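Local coordinates for protein CrmK (PDB 5I1V) that probably oxidises a shunt product with its covalently bound FAD, returning it to the pathway of caerulomycin biosynthesis, at residues A[96-109]-A[115-129]. Sequence-based numbering, arbitrary orientation.
Sequences FEVEAGATVGQIYR and YGVTFPGGFCMGVGA. With FAD (flavin-adenine dinucleotide), chain E.
Ala129 N donates to Ala102 O (3.0 Å) and Val104 N to Val127 O (2.9 Å), either side of a single beta bridge between Thr103 and Gly128. Gly105 N then reaches Met125 O, so the first turn of the helix gives two N-H groups to 115-129. The segment 115-129 also faces the cofactor. Cys124 SG is bonded covalently to FAD C6, and Gly128 N donates to FAD O1P at 2.8 Å. Phe123 N holds FAD O4. Along the helix, Tyr108 runs beside the chain from Thr118 to Gly122. Its CE1 edge points at one face of the Phe119 ring, a T-shaped pair with planes at 63°. Its hydroxyl probably donates to Gly122 O, but that bond is doubtful because OH sits too close to Gly121. With the ring cut back to an alanine, the Phe119 face is likely to lose its edge partner and a gap to open beside Thr118-Gly122. Phe119 also takes Ile107 CG2 at its edge, near the ring plane. Met125 bends back at chi2 and chi3 (-61° and -65°), which lays SD and CE against Gly105 CA; CE also meets Arg109 NH2 at 3.5 Å. One water joins Tyr108 O, Val117 O and Thr118 OG1. At the far end Phe96 turns its edge to the face of Tyr115, centroids 5.0 Å apart, while Val117 CG2 touches Phe96 CZ. The contact lies in the FAD-binding domain of this PCMH-type flavoenzyme. Strand 95-99 pairs with strands 87-90 and 196-202, Phe119 packs on Leu202, and helices 212-215 and 319-326 cover Phe96 and Thr118, respectively.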
ATOM      1  N   PHE A  96       1.115  -2.966  23.993  1.00 17.71           N
ATOM      2  CA  PHE A  96       0.665  -2.200  22.854  1.00 18.08           C
ATOM      3  C   PHE A  96      -0.824  -2.420  22.545  1.00 18.73           C
ATOM      4  O   PHE A  96      -1.254  -3.570  22.306  1.00 18.25           O
ATOM      5  CB  PHE A  96       1.518  -2.491  21.631  1.00 18.02           C
ATOM      6  CG  PHE A  96       2.911  -2.024  21.786  1.00 17.97           C
ATOM      7  CD1 PHE A  96       3.263  -0.716  21.513  1.00 19.48           C
ATOM      8  CD2 PHE A  96       3.879  -2.905  22.253  1.00 18.81           C
ATOM      9  CE1 PHE A  96       4.577  -0.315  21.718  1.00 20.43           C
ATOM     10  CE2 PHE A  96       5.164  -2.502  22.422  1.00 18.90           C
ATOM     11  CZ  PHE A  96       5.524  -1.229  22.155  1.00 18.94           C
ATOM     12  N   GLU A  97      -1.589  -1.328  22.540  1.00 17.35           N
ATOM     13  CA  GLU A  97      -3.018  -1.385  22.196  1.00 18.43           C
ATOM     14  C   GLU A  97      -3.176  -1.276  20.692  1.00 19.40           C
ATOM     15  O   GLU A  97      -2.623  -0.369  20.067  1.00 20.86           O
ATOM     16  CB  GLU A  97      -3.745  -0.252  22.863  1.00 20.13           C
ATOM     17  CG  GLU A  97      -5.265  -0.339  22.829  1.00 24.96           C
ATOM     18  CD  GLU A  97      -5.922   0.951  23.382  1.00 32.03           C
ATOM     19  OE1 GLU A  97      -5.165   1.815  23.836  1.00 33.11           O
ATOM     20  OE2 GLU A  97      -7.167   1.138  23.294  1.00 32.88           O
ATOM     21  N   VAL A  98      -3.912  -2.212  20.120  1.00 19.15           N
ATOM     22  CA  VAL A  98      -4.142  -2.256  18.698  1.00 18.13           C
ATOM     23  C   VAL A  98      -5.646  -2.375  18.480  1.00 16.92           C
ATOM     24  O   VAL A  98      -6.216  -3.445  18.718  1.00 17.17           O
ATOM     25  CB  VAL A  98      -3.427  -3.454  18.020  1.00 18.28           C
ATOM     26  CG1 VAL A  98      -3.732  -3.510  16.516  1.00 18.74           C
ATOM     27  CG2 VAL A  98      -1.907  -3.440  18.194  1.00 18.51           C
ATOM     28  N   GLU A  99      -6.281  -1.320  17.995  1.00 15.57           N
ATOM     29  CA  GLU A  99      -7.719  -1.399  17.609  1.00 16.75           C
ATOM     30  C   GLU A  99      -7.935  -2.359  16.462  1.00 17.53           C
ATOM     31  O   GLU A  99      -7.039  -2.532  15.615  1.00 16.72           O
ATOM     32  CB  GLU A  99      -8.308  -0.020  17.316  1.00 18.35           C
ATOM     33  CG  GLU A  99      -8.628   0.655  18.630  1.00 20.66           C
ATOM     34  CD  GLU A  99      -9.145   2.086  18.525  1.00 25.54           C
ATOM     35  OE1 GLU A  99      -9.073   2.676  17.415  1.00 27.78           O
ATOM     36  OE2 GLU A  99      -9.640   2.605  19.565  1.00 25.19           O
ATOM     37  N   ALA A 100      -9.122  -2.975  16.427  1.00 17.53           N
ATOM     38  CA  ALA A 100      -9.393  -4.122  15.500  1.00 18.33           C
ATOM     39  C   ALA A 100      -9.274  -3.709  14.072  1.00 17.44           C
ATOM     40  O   ALA A 100      -9.005  -4.536  13.161  1.00 18.78           O
ATOM     41  CB  ALA A 100     -10.787  -4.652  15.733  1.00 20.60           C
ATOM     42  N   GLY A 101      -9.523  -2.438  13.811  1.00 19.54           N
ATOM     43  CA  GLY A 101      -9.481  -1.994  12.434  1.00 19.48           C
ATOM     44  C   GLY A 101      -8.153  -1.507  11.943  1.00 19.60           C
ATOM     45  O   GLY A 101      -8.072  -1.106  10.792  1.00 20.96           O
ATOM     46  N   ALA A 102      -7.094  -1.585  12.754  1.00 17.55           N
ATOM     47  CA  ALA A 102      -5.734  -1.272  12.280  1.00 17.71           C
ATOM     48  C   ALA A 102      -5.305  -2.362  11.301  1.00 20.05           C
ATOM     49  O   ALA A 102      -5.648  -3.521  11.490  1.00 20.68           O
ATOM     50  CB  ALA A 102      -4.786  -1.218  13.482  1.00 17.79           C
ATOM     51  N   THR A 103      -4.609  -2.006  10.223  1.00 19.25           N
ATOM     52  CA  THR A 103      -4.097  -3.017   9.299  1.00 21.91           C
ATOM     53  C   THR A 103      -2.663  -3.346   9.679  1.00 24.04           C
ATOM     54  O   THR A 103      -1.930  -2.539  10.333  1.00 21.81           O
ATOM     55  CB  THR A 103      -4.145  -2.504   7.867  1.00 25.41           C
ATOM     56  OG1 THR A 103      -3.448  -1.261   7.815  1.00 29.45           O
ATOM     57  CG2 THR A 103      -5.562  -2.267   7.453  1.00 27.87           C
ATOM     58  N   VAL A 104      -2.230  -4.532   9.311  1.00 23.38           N
ATOM     59  CA  VAL A 104      -0.898  -4.987   9.754  1.00 27.63           C
ATOM     60  C   VAL A 104       0.250  -4.093   9.263  1.00 27.58           C
ATOM     61  O   VAL A 104       1.194  -3.821  10.015  1.00 25.68           O
ATOM     62  CB  VAL A 104      -0.600  -6.428   9.351  1.00 31.18           C
ATOM     63  CG1 VAL A 104      -1.691  -7.351   9.861  1.00 32.12           C
ATOM     64  CG2 VAL A 104      -0.443  -6.495   7.885  1.00 33.70           C
ATOM     65  N   GLY A 105       0.146  -3.578   8.049  1.00 28.18           N
ATOM     66  CA  GLY A 105       1.238  -2.745   7.484  1.00 30.82           C
ATOM     67  C   GLY A 105       1.502  -1.507   8.323  1.00 30.42           C
ATOM     68  O   GLY A 105       2.672  -1.068   8.553  1.00 27.02           O
ATOM     69  N   GLN A 106       0.392  -0.938   8.748  1.00 29.55           N
ATOM     70  CA  GLN A 106       0.327   0.245   9.542  1.00 30.94           C
ATOM     71  C   GLN A 106       0.873  -0.014  10.926  1.00 27.88           C
ATOM     72  O   GLN A 106       1.634   0.781  11.465  1.00 26.89           O
ATOM     73  CB  GLN A 106      -1.149   0.649   9.649  1.00 34.50           C
ATOM     74  CG  GLN A 106      -1.482   1.702  10.676  1.00 39.45           C
ATOM     75  CD  GLN A 106      -2.969   1.724  11.038  1.00 46.48           C
ATOM     76  OE1 GLN A 106      -3.830   1.076  10.381  1.00 47.01           O
ATOM     77  NE2 GLN A 106      -3.285   2.480  12.086  1.00 42.76           N
ATOM     78  N   ILE A 107       0.422  -1.112  11.519  1.00 23.79           N
ATOM     79  CA  ILE A 107       0.865  -1.540  12.815  1.00 23.60           C
ATOM     80  C   ILE A 107       2.408  -1.674  12.785  1.00 24.31           C
ATOM     81  O   ILE A 107       3.115  -1.156  13.681  1.00 20.79           O
ATOM     82  CB  ILE A 107       0.204  -2.909  13.208  1.00 25.59           C
ATOM     83  CG1 ILE A 107      -1.294  -2.768  13.481  1.00 25.54           C
ATOM     84  CG2 ILE A 107       0.812  -3.455  14.471  1.00 25.38           C
ATOM     85  CD1 ILE A 107      -2.045  -4.086  13.514  1.00 28.92           C
ATOM     86  N   TYR A 108       2.951  -2.330  11.762  1.00 23.01           N
ATOM     87  CA  TYR A 108       4.380  -2.560  11.759  1.00 24.15           C
ATOM     88  C   TYR A 108       5.134  -1.238  11.712  1.00 22.97           C
ATOM     89  O   TYR A 108       6.154  -1.075  12.399  1.00 23.53           O
ATOM     90  CB  TYR A 108       4.832  -3.393  10.585  1.00 27.05           C
ATOM     91  CG  TYR A 108       4.387  -4.833  10.583  1.00 33.81           C
ATOM     92  CD1 TYR A 108       4.068  -5.502  11.758  1.00 37.20           C
ATOM     93  CD2 TYR A 108       4.322  -5.545   9.377  1.00 39.57           C
ATOM     94  CE1 TYR A 108       3.666  -6.831  11.730  1.00 41.31           C
ATOM     95  CE2 TYR A 108       3.936  -6.879   9.347  1.00 42.80           C
ATOM     96  CZ  TYR A 108       3.605  -7.508  10.532  1.00 47.11           C
ATOM     97  OH  TYR A 108       3.217  -8.823  10.527  1.00 53.93           O
ATOM     98  N   ARG A 109       4.644  -0.306  10.902  1.00 21.21           N
ATOM     99  CA  ARG A 109       5.311   0.962  10.725  1.00 24.92           C
ATOM    100  C   ARG A 109       5.286   1.744  12.008  1.00 23.59           C
ATOM    101  O   ARG A 109       6.291   2.313  12.372  1.00 23.39           O
ATOM    102  CB  ARG A 109       4.658   1.800   9.623  1.00 28.22           C
ATOM    103  CG  ARG A 109       5.121   1.422   8.236  1.00 36.69           C
ATOM    104  CD  ARG A 109       4.788   2.570   7.302  1.00 43.34           C
ATOM    105  NE  ARG A 109       3.454   2.375   6.807  1.00 49.84           N
ATOM    106  CZ  ARG A 109       3.169   1.869   5.609  1.00 60.38           C
ATOM    107  NH1 ARG A 109       4.136   1.531   4.749  1.00 59.92           N
ATOM    108  NH2 ARG A 109       1.895   1.712   5.262  1.00 64.59           N
ATOM    109  N   TYR A 115       9.147   2.707  18.362  1.00 20.79           N
ATOM    110  CA  TYR A 115       9.666   1.943  19.496  1.00 21.30           C
ATOM    111  C   TYR A 115      10.748   0.954  19.182  1.00 21.68           C
ATOM    112  O   TYR A 115      11.422   0.461  20.113  1.00 22.05           O
ATOM    113  CB  TYR A 115       8.522   1.239  20.209  1.00 22.68           C
ATOM    114  CG  TYR A 115       7.269   2.080  20.474  1.00 22.71           C
ATOM    115  CD1 TYR A 115       7.194   2.933  21.552  1.00 25.31           C
ATOM    116  CD2 TYR A 115       6.167   2.001  19.627  1.00 23.98           C
ATOM    117  CE1 TYR A 115       6.041   3.684  21.826  1.00 28.25           C
ATOM    118  CE2 TYR A 115       4.999   2.735  19.884  1.00 29.11           C
ATOM    119  CZ  TYR A 115       4.959   3.596  20.974  1.00 30.55           C
ATOM    120  OH  TYR A 115       3.798   4.315  21.231  1.00 38.19           O
ATOM    121  N   GLY A 116      10.891   0.618  17.906  1.00 20.56           N
ATOM    122  CA  GLY A 116      11.914  -0.291  17.482  1.00 21.13           C
ATOM    123  C   GLY A 116      11.542  -1.756  17.646  1.00 23.25           C
ATOM    124  O   GLY A 116      12.414  -2.629  17.591  1.00 21.54           O
ATOM    125  N   VAL A 117      10.254  -2.030  17.818  1.00 20.71           N
ATOM    126  CA  VAL A 117       9.775  -3.396  18.091  1.00 19.24           C
ATOM    127  C   VAL A 117       8.865  -3.904  16.936  1.00 19.81           C
ATOM    128  O   VAL A 117       8.455  -3.152  16.045  1.00 17.72           O
ATOM    129  CB  VAL A 117       9.057  -3.448  19.493  1.00 19.22           C
ATOM    130  CG1 VAL A 117       9.879  -2.798  20.562  1.00 18.77           C
ATOM    131  CG2 VAL A 117       7.712  -2.749  19.519  1.00 20.52           C
ATOM    132  N   THR A 118       8.535  -5.188  16.959  1.00 19.69           N
ATOM    133  CA  THR A 118       7.608  -5.738  16.066  1.00 21.50           C
ATOM    134  C   THR A 118       6.910  -6.964  16.721  1.00 22.76           C
ATOM    135  O   THR A 118       7.309  -7.387  17.785  1.00 20.15           O
ATOM    136  CB  THR A 118       8.308  -6.128  14.770  1.00 21.55           C
ATOM    137  OG1 THR A 118       7.333  -6.249  13.731  1.00 24.10           O
ATOM    138  CG2 THR A 118       9.041  -7.400  14.899  1.00 22.16           C
ATOM    139  N   PHE A 119       5.913  -7.532  16.043  1.00 25.60           N
ATOM    140  CA  PHE A 119       5.437  -8.890  16.376  1.00 26.28           C
ATOM    141  C   PHE A 119       5.265  -9.677  15.071  1.00 24.56           C
ATOM    142  O   PHE A 119       5.165  -9.092  14.009  1.00 24.37           O
ATOM    143  CB  PHE A 119       4.155  -8.827  17.169  1.00 29.55           C
ATOM    144  CG  PHE A 119       3.009  -8.310  16.373  1.00 34.44           C
ATOM    145  CD1 PHE A 119       2.876  -6.971  16.147  1.00 38.87           C
ATOM    146  CD2 PHE A 119       2.075  -9.161  15.840  1.00 40.29           C
ATOM    147  CE1 PHE A 119       1.819  -6.490  15.399  1.00 42.78           C
ATOM    148  CE2 PHE A 119       1.004  -8.685  15.090  1.00 42.48           C
ATOM    149  CZ  PHE A 119       0.886  -7.352  14.860  1.00 40.75           C
ATOM    150  N   PRO A 120       5.271 -11.021  15.142  1.00 24.60           N
ATOM    151  CA  PRO A 120       5.317 -11.825  13.915  1.00 25.16           C
ATOM    152  C   PRO A 120       3.960 -12.039  13.260  1.00 28.72           C
ATOM    153  O   PRO A 120       3.354 -13.087  13.435  1.00 36.27           O
ATOM    154  CB  PRO A 120       5.886 -13.139  14.417  1.00 25.51           C
ATOM    155  CG  PRO A 120       5.397 -13.233  15.820  1.00 25.01           C
ATOM    156  CD  PRO A 120       5.472 -11.836  16.346  1.00 25.65           C
ATOM    157  N   GLY A 121       3.488 -11.067  12.505  1.00 26.27           N
ATOM    158  CA  GLY A 121       2.199 -11.168  11.869  1.00 29.89           C
ATOM    159  C   GLY A 121       2.500 -11.370  10.394  1.00 29.84           C
ATOM    160  O   GLY A 121       3.640 -11.573  10.011  1.00 31.83           O
ATOM    161  N   GLY A 122       1.502 -11.258   9.562  1.00 32.22           N
ATOM    162  CA  GLY A 122       1.670 -11.640   8.161  1.00 36.21           C
ATOM    163  C   GLY A 122       2.294 -10.593   7.272  1.00 42.86           C
ATOM    164  O   GLY A 122       2.571  -9.461   7.698  1.00 43.27           O
ATOM    165  N   PHE A 123       2.463 -10.994   6.012  1.00 43.61           N
ATOM    166  CA  PHE A 123       3.072 -10.172   5.011  1.00 49.04           C
ATOM    167  C   PHE A 123       2.061  -9.502   4.073  1.00 49.73           C
ATOM    168  O   PHE A 123       2.430  -9.136   2.959  1.00 53.49           O
ATOM    169  CB  PHE A 123       4.139 -10.973   4.211  1.00 50.06           C
ATOM    170  CG  PHE A 123       3.624 -12.219   3.494  1.00 52.22           C
ATOM    171  CD1 PHE A 123       3.006 -12.135   2.249  1.00 56.31           C
ATOM    172  CD2 PHE A 123       3.829 -13.490   4.035  1.00 56.17           C
ATOM    173  CE1 PHE A 123       2.569 -13.281   1.588  1.00 57.90           C
ATOM    174  CE2 PHE A 123       3.382 -14.639   3.379  1.00 56.36           C
ATOM    175  CZ  PHE A 123       2.754 -14.532   2.153  1.00 57.75           C
ATOM    176  N   CYS A 124       0.799  -9.322   4.469  1.00 42.82           N
ATOM    177  CA  CYS A 124      -0.074  -8.572   3.571  1.00 43.15           C
ATOM    178  C   CYS A 124      -0.590  -7.263   4.194  1.00 44.46           C
ATOM    179  O   CYS A 124      -1.088  -7.253   5.314  1.00 39.37           O
ATOM    180  CB  CYS A 124      -1.195  -9.441   3.035  1.00 41.38           C
ATOM    181  SG  CYS A 124      -0.707 -10.980   2.150  1.00 36.45           S
ATOM    182  N   MET A 125      -0.474  -6.179   3.422  1.00 40.79           N
ATOM    183  CA  MET A 125      -0.526  -4.818   3.941  1.00 40.93           C
ATOM    184  C   MET A 125      -1.855  -4.404   4.497  1.00 37.27           C
ATOM    185  O   MET A 125      -1.904  -3.733   5.540  1.00 35.72           O
ATOM    186  CB  MET A 125      -0.152  -3.828   2.836  1.00 47.32           C
ATOM    187  CG  MET A 125       1.339  -3.823   2.557  1.00 49.04           C
ATOM    188  SD  MET A 125       2.304  -3.335   4.016  1.00 55.89           S
ATOM    189  CE  MET A 125       1.699  -1.627   4.137  1.00 53.99           C
ATOM    190  N   GLY A 126      -2.928  -4.827   3.819  1.00 29.55           N
ATOM    191  CA  GLY A 126      -4.260  -4.410   4.166  1.00 25.70           C
ATOM    192  C   GLY A 126      -5.033  -5.328   5.119  1.00 23.18           C
ATOM    193  O   GLY A 126      -6.201  -5.086   5.369  1.00 21.72           O
ATOM    194  N   VAL A 127      -4.394  -6.371   5.635  1.00 20.74           N
ATOM    195  CA  VAL A 127      -5.059  -7.351   6.483  1.00 18.33           C
ATOM    196  C   VAL A 127      -5.401  -6.639   7.811  1.00 18.60           C
ATOM    197  O   VAL A 127      -4.561  -5.972   8.361  1.00 19.68           O
ATOM    198  CB  VAL A 127      -4.133  -8.520   6.669  1.00 19.82           C
ATOM    199  CG1 VAL A 127      -4.567  -9.413   7.783  1.00 20.71           C
ATOM    200  CG2 VAL A 127      -4.043  -9.295   5.364  1.00 22.26           C
ATOM    201  N   GLY A 128      -6.620  -6.798   8.298  1.00 17.91           N
ATOM    202  CA  GLY A 128      -7.061  -6.177   9.572  1.00 19.35           C
ATOM    203  C   GLY A 128      -6.697  -7.032  10.766  1.00 18.52           C
ATOM    204  O   GLY A 128      -6.760  -8.291  10.728  1.00 17.83           O
ATOM    205  N   ALA A 129      -6.376  -6.364  11.863  1.00 19.02           N
ATOM    206  CA  ALA A 129      -6.015  -7.023  13.097  1.00 18.00           C
ATOM    207  C   ALA A 129      -7.186  -7.892  13.502  1.00 18.40           C
ATOM    208  O   ALA A 129      -7.024  -9.013  13.973  1.00 18.84           O
ATOM    209  CB  ALA A 129      -5.749  -5.990  14.187  1.00 18.92           C
TER
HETATM  210  PA  FAD E 600     -12.336  -9.530   7.450  1.00 17.22           P
HETATM  211  O1A FAD E 600     -12.786  -9.991   6.087  1.00 15.45           O
HETATM  212  O2A FAD E 600     -12.757  -8.144   7.842  1.00 14.76           O
HETATM  213  O5B FAD E 600     -12.783 -10.563   8.545  1.00 16.74           O
HETATM  214  C5B FAD E 600     -12.343 -11.917   8.557  1.00 16.98           C
HETATM  215  C4B FAD E 600     -13.275 -12.736   9.462  1.00 16.83           C
HETATM  216  O4B FAD E 600     -13.048 -12.278  10.810  1.00 17.68           O
HETATM  217  C3B FAD E 600     -14.767 -12.590   9.260  1.00 17.71           C
HETATM  218  O3B FAD E 600     -15.397 -13.766   9.736  1.00 20.41           O
HETATM  219  C2B FAD E 600     -15.135 -11.449  10.166  1.00 16.90           C
HETATM  220  O2B FAD E 600     -16.521 -11.249  10.458  1.00 18.02           O
HETATM  221  C1B FAD E 600     -14.207 -11.700  11.362  1.00 16.12           C
HETATM  222  N9A FAD E 600     -13.791 -10.435  12.016  1.00 15.71           N
HETATM  223  C8A FAD E 600     -13.224  -9.318  11.465  1.00 15.31           C
HETATM  224  N7A FAD E 600     -13.108  -8.333  12.414  1.00 15.00           N
HETATM  225  C5A FAD E 600     -13.591  -8.850  13.525  1.00 14.11           C
HETATM  226  C6A FAD E 600     -13.718  -8.329  14.864  1.00 15.12           C
HETATM  227  N6A FAD E 600     -13.260  -7.112  15.079  1.00 14.87           N
HETATM  228  N1A FAD E 600     -14.279  -9.128  15.778  1.00 15.51           N
HETATM  229  C2A FAD E 600     -14.751 -10.358  15.487  1.00 16.59           C
HETATM  230  N3A FAD E 600     -14.614 -10.940  14.268  1.00 16.01           N
HETATM  231  C4A FAD E 600     -14.092 -10.168  13.280  1.00 14.81           C
HETATM  232  N1  FAD E 600      -2.764 -14.483   7.337  1.00 25.95           N
HETATM  233  C2  FAD E 600      -1.594 -14.796   7.941  1.00 29.03           C
HETATM  234  O2  FAD E 600      -1.596 -15.397   9.022  1.00 30.05           O
HETATM  235  N3  FAD E 600      -0.389 -14.479   7.419  1.00 29.79           N
HETATM  236  C4  FAD E 600      -0.223 -13.868   6.253  1.00 25.46           C
HETATM  237  O4  FAD E 600       0.914 -13.565   5.835  1.00 25.44           O
HETATM  238  C4X FAD E 600      -1.422 -13.476   5.526  1.00 25.81           C
HETATM  239  N5  FAD E 600      -1.332 -12.844   4.324  1.00 26.47           N
HETATM  240  C5X FAD E 600      -2.458 -12.408   3.740  1.00 25.88           C
HETATM  241  C6  FAD E 600      -2.383 -11.617   2.593  1.00 26.68           C
HETATM  242  C7  FAD E 600      -3.508 -11.140   1.923  1.00 25.67           C
HETATM  243  C7M FAD E 600      -3.340 -10.269   0.671  1.00 26.17           C
HETATM  244  C8  FAD E 600      -4.823 -11.506   2.490  1.00 23.51           C
HETATM  245  C8M FAD E 600      -6.102 -11.065   1.832  1.00 22.91           C
HETATM  246  C9  FAD E 600      -4.932 -12.304   3.635  1.00 23.02           C
HETATM  247  C9A FAD E 600      -3.791 -12.766   4.287  1.00 23.36           C
HETATM  248  N10 FAD E 600      -3.866 -13.548   5.446  1.00 21.51           N
HETATM  249  C10 FAD E 600      -2.702 -13.881   6.114  1.00 24.11           C
HETATM  250  C1' FAD E 600      -5.125 -14.140   5.897  1.00 19.85           C
HETATM  251  C2' FAD E 600      -5.781 -13.268   6.919  1.00 18.81           C
HETATM  252  O2' FAD E 600      -5.162 -13.497   8.169  1.00 21.00           O
HETATM  253  C3' FAD E 600      -7.255 -13.489   6.999  1.00 18.22           C
HETATM  254  O3' FAD E 600      -7.834 -13.232   5.690  1.00 17.92           O
HETATM  255  C4' FAD E 600      -7.898 -12.611   8.094  1.00 18.50           C
HETATM  256  O4' FAD E 600      -9.068 -13.289   8.552  1.00 19.37           O
HETATM  257  C5' FAD E 600      -8.235 -11.236   7.552  1.00 18.50           C
HETATM  258  O5' FAD E 600      -8.739 -10.444   8.627  1.00 17.14           O
HETATM  259  P   FAD E 600      -9.491  -9.113   8.203  1.00 17.24           P
HETATM  260  O1P FAD E 600      -8.672  -8.339   7.238  1.00 18.16           O
HETATM  261  O2P FAD E 600      -9.993  -8.415   9.428  1.00 17.95           O
HETATM  262  O3P FAD E 600     -10.758  -9.717   7.392  1.00 17.24           O
HETATM  263  O   HOH W   1       6.990  -3.473  13.709  1.00 21.83           O